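Local coordinates for testis-expressed protein 101 (Mus musculus, PDB 7BPS) that plays a role in fertilization by controlling sperm binding to the zona pellucida and sperm migration into the oviduct, probably through the adhesion molecule ADAM3, at residues T141-S152 with M183-F194. Sequence-based numbering, arbitrary orientation.
Sequences TTQCYQGRLEFS and MTVKETCSYQSF
Tyr145 reaches along the sheet to Glu187, its OH giving a hydrogen bond of 2.7 Å to Glu187 OE2. The hydroxyl comes in from above the carboxylate, about 53° out of its plane, and ring and carboxylate stand nearly perpendicular. With CG anti to the backbone N (chi1 172°), the hydroxyl end of Tyr145 passes close over Gly147, which has no side chain. On its way the ring passes Cys189, whose CB is 3.5 Å from Tyr145 CE2 and whose SG, disulfide-bonded to Cys171, sits obliquely to the ring. Backbone amides of Leu173 and Met174 also bind the Glu187 carboxylate, so its OE2 takes two hydrogen bonds. Further along this face, Leu149 CD2 rests 3.7 Å from Glu187 CB, and Phe151 CE1 packs 3.6 Å from Val185 CG1; Ile45 and Leu43 of the first Ly6/uPAR domain cover Leu149 and Phe151. The strands 143-152 and 183-193 are antiparallel neighbours in the second three-finger Ly6/uPAR domain, running at 171° and laced by paired backbone bonds from Cys144–Gln192 to Ser152–Thr184. The other face is looser around Thr188, Lys186 and Glu150, which are exposed; Glu150 and Lys186 meet merely through their CB atoms, 3.9 Å apart, before their charged ends diverge. Where strand 143-152 begins and 183-193 ends, Phe194 N bonds almost straight to Thr142 O (2.9 Å), while its ring lays one face over the Thr142–Gln143 peptide and turns an edge to Cys144 SG, the sulfur disulfide-bonded to Cys120.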
# COMPACT_ATOMS: atom_id res chain seq x y z
N THR A 141 19.53 4.31 6.78
CA THR A 141 18.41 3.91 7.68
C THR A 141 18.63 4.67 8.99
O THR A 141 19.78 4.89 9.33
CB THR A 141 18.32 2.39 7.81
OG1 THR A 141 19.63 1.91 8.13
CG2 THR A 141 17.83 1.73 6.54
N THR A 142 17.55 5.11 9.63
CA THR A 142 17.58 5.91 10.87
C THR A 142 17.18 5.06 12.08
O THR A 142 17.49 5.49 13.19
CB THR A 142 16.68 7.14 10.74
OG1 THR A 142 15.32 6.73 10.54
CG2 THR A 142 17.10 8.07 9.62
N GLN A 143 16.50 3.92 11.92
CA GLN A 143 15.81 3.24 13.07
C GLN A 143 15.40 1.80 12.73
O GLN A 143 15.32 1.47 11.54
CB GLN A 143 14.56 4.03 13.52
CG GLN A 143 13.47 4.20 12.46
CD GLN A 143 12.23 4.96 12.90
OE1 GLN A 143 11.11 4.72 12.42
NE2 GLN A 143 12.40 5.92 13.77
N CYS A 144 15.21 0.96 13.74
CA CYS A 144 14.36 -0.25 13.64
C CYS A 144 12.92 0.18 13.87
O CYS A 144 12.68 1.08 14.68
CB CYS A 144 14.78 -1.34 14.61
SG CYS A 144 16.47 -1.95 14.33
N TYR A 145 12.02 -0.41 13.10
CA TYR A 145 10.57 -0.13 13.11
C TYR A 145 9.84 -1.46 13.24
O TYR A 145 10.20 -2.40 12.55
CB TYR A 145 10.20 0.69 11.88
CG TYR A 145 8.73 0.90 11.64
CD1 TYR A 145 7.98 -0.07 11.02
CD2 TYR A 145 8.09 2.06 12.01
CE1 TYR A 145 6.64 0.12 10.74
CE2 TYR A 145 6.75 2.27 11.73
CZ TYR A 145 6.02 1.29 11.11
OH TYR A 145 4.68 1.47 10.83
N GLN A 146 8.87 -1.50 14.16
CA GLN A 146 7.86 -2.58 14.32
C GLN A 146 6.49 -1.91 14.36
O GLN A 146 6.21 -1.24 15.37
CB GLN A 146 8.11 -3.39 15.61
CG GLN A 146 9.51 -3.98 15.70
CD GLN A 146 10.47 -3.03 16.38
OE1 GLN A 146 10.08 -2.34 17.31
NE2 GLN A 146 11.71 -2.97 15.92
N GLY A 147 5.72 -2.02 13.29
CA GLY A 147 4.46 -1.29 13.13
C GLY A 147 3.30 -2.18 12.71
O GLY A 147 3.52 -3.34 12.27
N ARG A 148 2.11 -1.61 12.81
CA ARG A 148 0.82 -2.22 12.42
C ARG A 148 0.05 -1.14 11.68
O ARG A 148 -0.02 0.00 12.17
CB ARG A 148 0.13 -2.81 13.66
CG ARG A 148 -1.21 -3.50 13.42
CD ARG A 148 -1.52 -4.56 14.47
NE ARG A 148 -1.22 -5.88 13.92
CZ ARG A 148 -0.25 -6.71 14.33
NH1 ARG A 148 0.56 -6.42 15.33
NH2 ARG A 148 -0.13 -7.88 13.73
N LEU A 149 -0.42 -1.48 10.48
CA LEU A 149 -1.25 -0.60 9.64
C LEU A 149 -2.65 -1.17 9.63
O LEU A 149 -2.80 -2.32 9.24
CB LEU A 149 -0.66 -0.51 8.23
CG LEU A 149 0.75 0.07 8.16
CD1 LEU A 149 1.18 0.18 6.71
CD2 LEU A 149 0.85 1.42 8.86
N GLU A 150 -3.62 -0.35 10.03
CA GLU A 150 -5.06 -0.67 10.10
C GLU A 150 -5.73 0.00 8.90
O GLU A 150 -5.68 1.24 8.83
CB GLU A 150 -5.56 -0.11 11.43
CG GLU A 150 -6.63 -0.91 12.10
CD GLU A 150 -6.07 -2.23 12.55
OE1 GLU A 150 -5.06 -2.25 13.33
OE2 GLU A 150 -6.66 -3.26 12.09
N PHE A 151 -6.29 -0.75 7.96
CA PHE A 151 -7.03 -0.20 6.80
C PHE A 151 -8.53 -0.47 6.95
O PHE A 151 -8.91 -1.56 7.41
CB PHE A 151 -6.51 -0.79 5.50
CG PHE A 151 -5.06 -0.47 5.25
CD1 PHE A 151 -4.71 0.70 4.61
CD2 PHE A 151 -4.07 -1.34 5.65
CE1 PHE A 151 -3.38 0.97 4.35
CE2 PHE A 151 -2.74 -1.07 5.38
CZ PHE A 151 -2.39 0.08 4.74
N SER A 152 -9.35 0.52 6.60
CA SER A 152 -10.83 0.45 6.71
C SER A 152 -11.45 1.23 5.57
O SER A 152 -10.79 2.06 4.98
CB SER A 152 -11.34 0.88 8.07
OG SER A 152 -10.80 2.13 8.42
N MET A 183 -9.67 4.17 1.10
CA MET A 183 -9.21 3.50 2.34
C MET A 183 -8.76 4.55 3.35
O MET A 183 -8.18 5.55 2.95
CB MET A 183 -8.04 2.55 2.09
CG MET A 183 -8.35 1.37 1.20
SD MET A 183 -6.90 0.31 1.02
CE MET A 183 -6.26 0.85 -0.56
N THR A 184 -9.02 4.30 4.63
CA THR A 184 -8.49 5.05 5.79
C THR A 184 -7.36 4.21 6.39
O THR A 184 -7.50 2.96 6.36
CB THR A 184 -9.65 5.32 6.75
OG1 THR A 184 -10.54 6.16 6.01
CG2 THR A 184 -9.25 5.97 8.05
N VAL A 185 -6.33 4.87 6.93
CA VAL A 185 -5.10 4.25 7.51
C VAL A 185 -4.90 4.76 8.91
O VAL A 185 -4.80 5.98 9.05
CB VAL A 185 -3.80 4.58 6.73
CG1 VAL A 185 -2.81 3.44 6.87
CG2 VAL A 185 -4.05 4.92 5.28
N LYS A 186 -4.69 3.85 9.85
CA LYS A 186 -4.14 4.13 11.20
C LYS A 186 -2.80 3.41 11.30
O LYS A 186 -2.70 2.26 10.85
CB LYS A 186 -5.11 3.70 12.30
CG LYS A 186 -6.38 4.54 12.42
CD LYS A 186 -6.93 4.70 13.85
CE LYS A 186 -8.40 5.10 13.90
NZ LYS A 186 -9.29 3.95 13.58
N GLU A 187 -1.79 4.07 11.86
CA GLU A 187 -0.44 3.50 12.01
C GLU A 187 -0.12 3.54 13.50
O GLU A 187 -0.29 4.60 14.09
CB GLU A 187 0.60 4.26 11.17
CG GLU A 187 2.03 3.80 11.42
CD GLU A 187 3.09 4.35 10.48
OE1 GLU A 187 2.73 5.02 9.50
OE2 GLU A 187 4.29 4.09 10.73
N THR A 188 0.36 2.44 14.07
CA THR A 188 0.92 2.40 15.44
C THR A 188 2.26 1.69 15.29
O THR A 188 2.40 0.88 14.34
CB THR A 188 -0.08 1.74 16.42
OG1 THR A 188 -0.40 0.46 15.90
CG2 THR A 188 -1.38 2.50 16.57
N CYS A 189 3.23 1.99 16.15
CA CYS A 189 4.55 1.34 16.04
C CYS A 189 5.34 1.44 17.34
O CYS A 189 4.99 2.29 18.21
CB CYS A 189 5.34 1.93 14.87
SG CYS A 189 6.48 3.25 15.32
N SER A 190 6.35 0.59 17.44
CA SER A 190 7.60 0.82 18.19
C SER A 190 8.72 1.13 17.20
O SER A 190 8.72 0.59 16.05
CB SER A 190 7.98 -0.39 18.97
OG SER A 190 6.95 -0.73 19.84
N TYR A 191 9.71 1.86 17.68
CA TYR A 191 10.92 2.20 16.90
C TYR A 191 12.07 2.39 17.87
O TYR A 191 11.85 2.74 19.02
CB TYR A 191 10.67 3.41 16.00
CG TYR A 191 10.48 4.71 16.74
CD1 TYR A 191 9.24 5.06 17.28
CD2 TYR A 191 11.53 5.60 16.87
CE1 TYR A 191 9.06 6.26 17.95
CE2 TYR A 191 11.37 6.81 17.52
CZ TYR A 191 10.13 7.14 18.04
OH TYR A 191 9.96 8.33 18.66
N GLN A 192 13.27 2.11 17.38
CA GLN A 192 14.54 2.30 18.13
C GLN A 192 15.45 3.07 17.19
O GLN A 192 15.92 2.43 16.23
CB GLN A 192 15.11 0.93 18.52
CG GLN A 192 14.19 0.06 19.35
CD GLN A 192 13.19 -0.73 18.54
OE1 GLN A 192 12.00 -0.67 18.81
NE2 GLN A 192 13.69 -1.47 17.56
N SER A 193 15.59 4.39 17.40
CA SER A 193 16.48 5.29 16.64
C SER A 193 17.92 4.86 16.84
O SER A 193 18.21 4.39 17.94
CB SER A 193 16.38 6.74 17.03
OG SER A 193 15.02 7.10 17.22
N PHE A 194 18.74 5.06 15.82
CA PHE A 194 20.21 5.05 15.87
C PHE A 194 20.67 6.49 16.15
O PHE A 194 21.48 6.70 17.04
CB PHE A 194 20.78 4.52 14.55
CG PHE A 194 20.11 3.31 13.93
CD1 PHE A 194 19.48 2.35 14.71
CD2 PHE A 194 20.11 3.13 12.55
CE1 PHE A 194 18.87 1.24 14.13
CE2 PHE A 194 19.49 2.03 11.97
CZ PHE A 194 18.87 1.09 12.76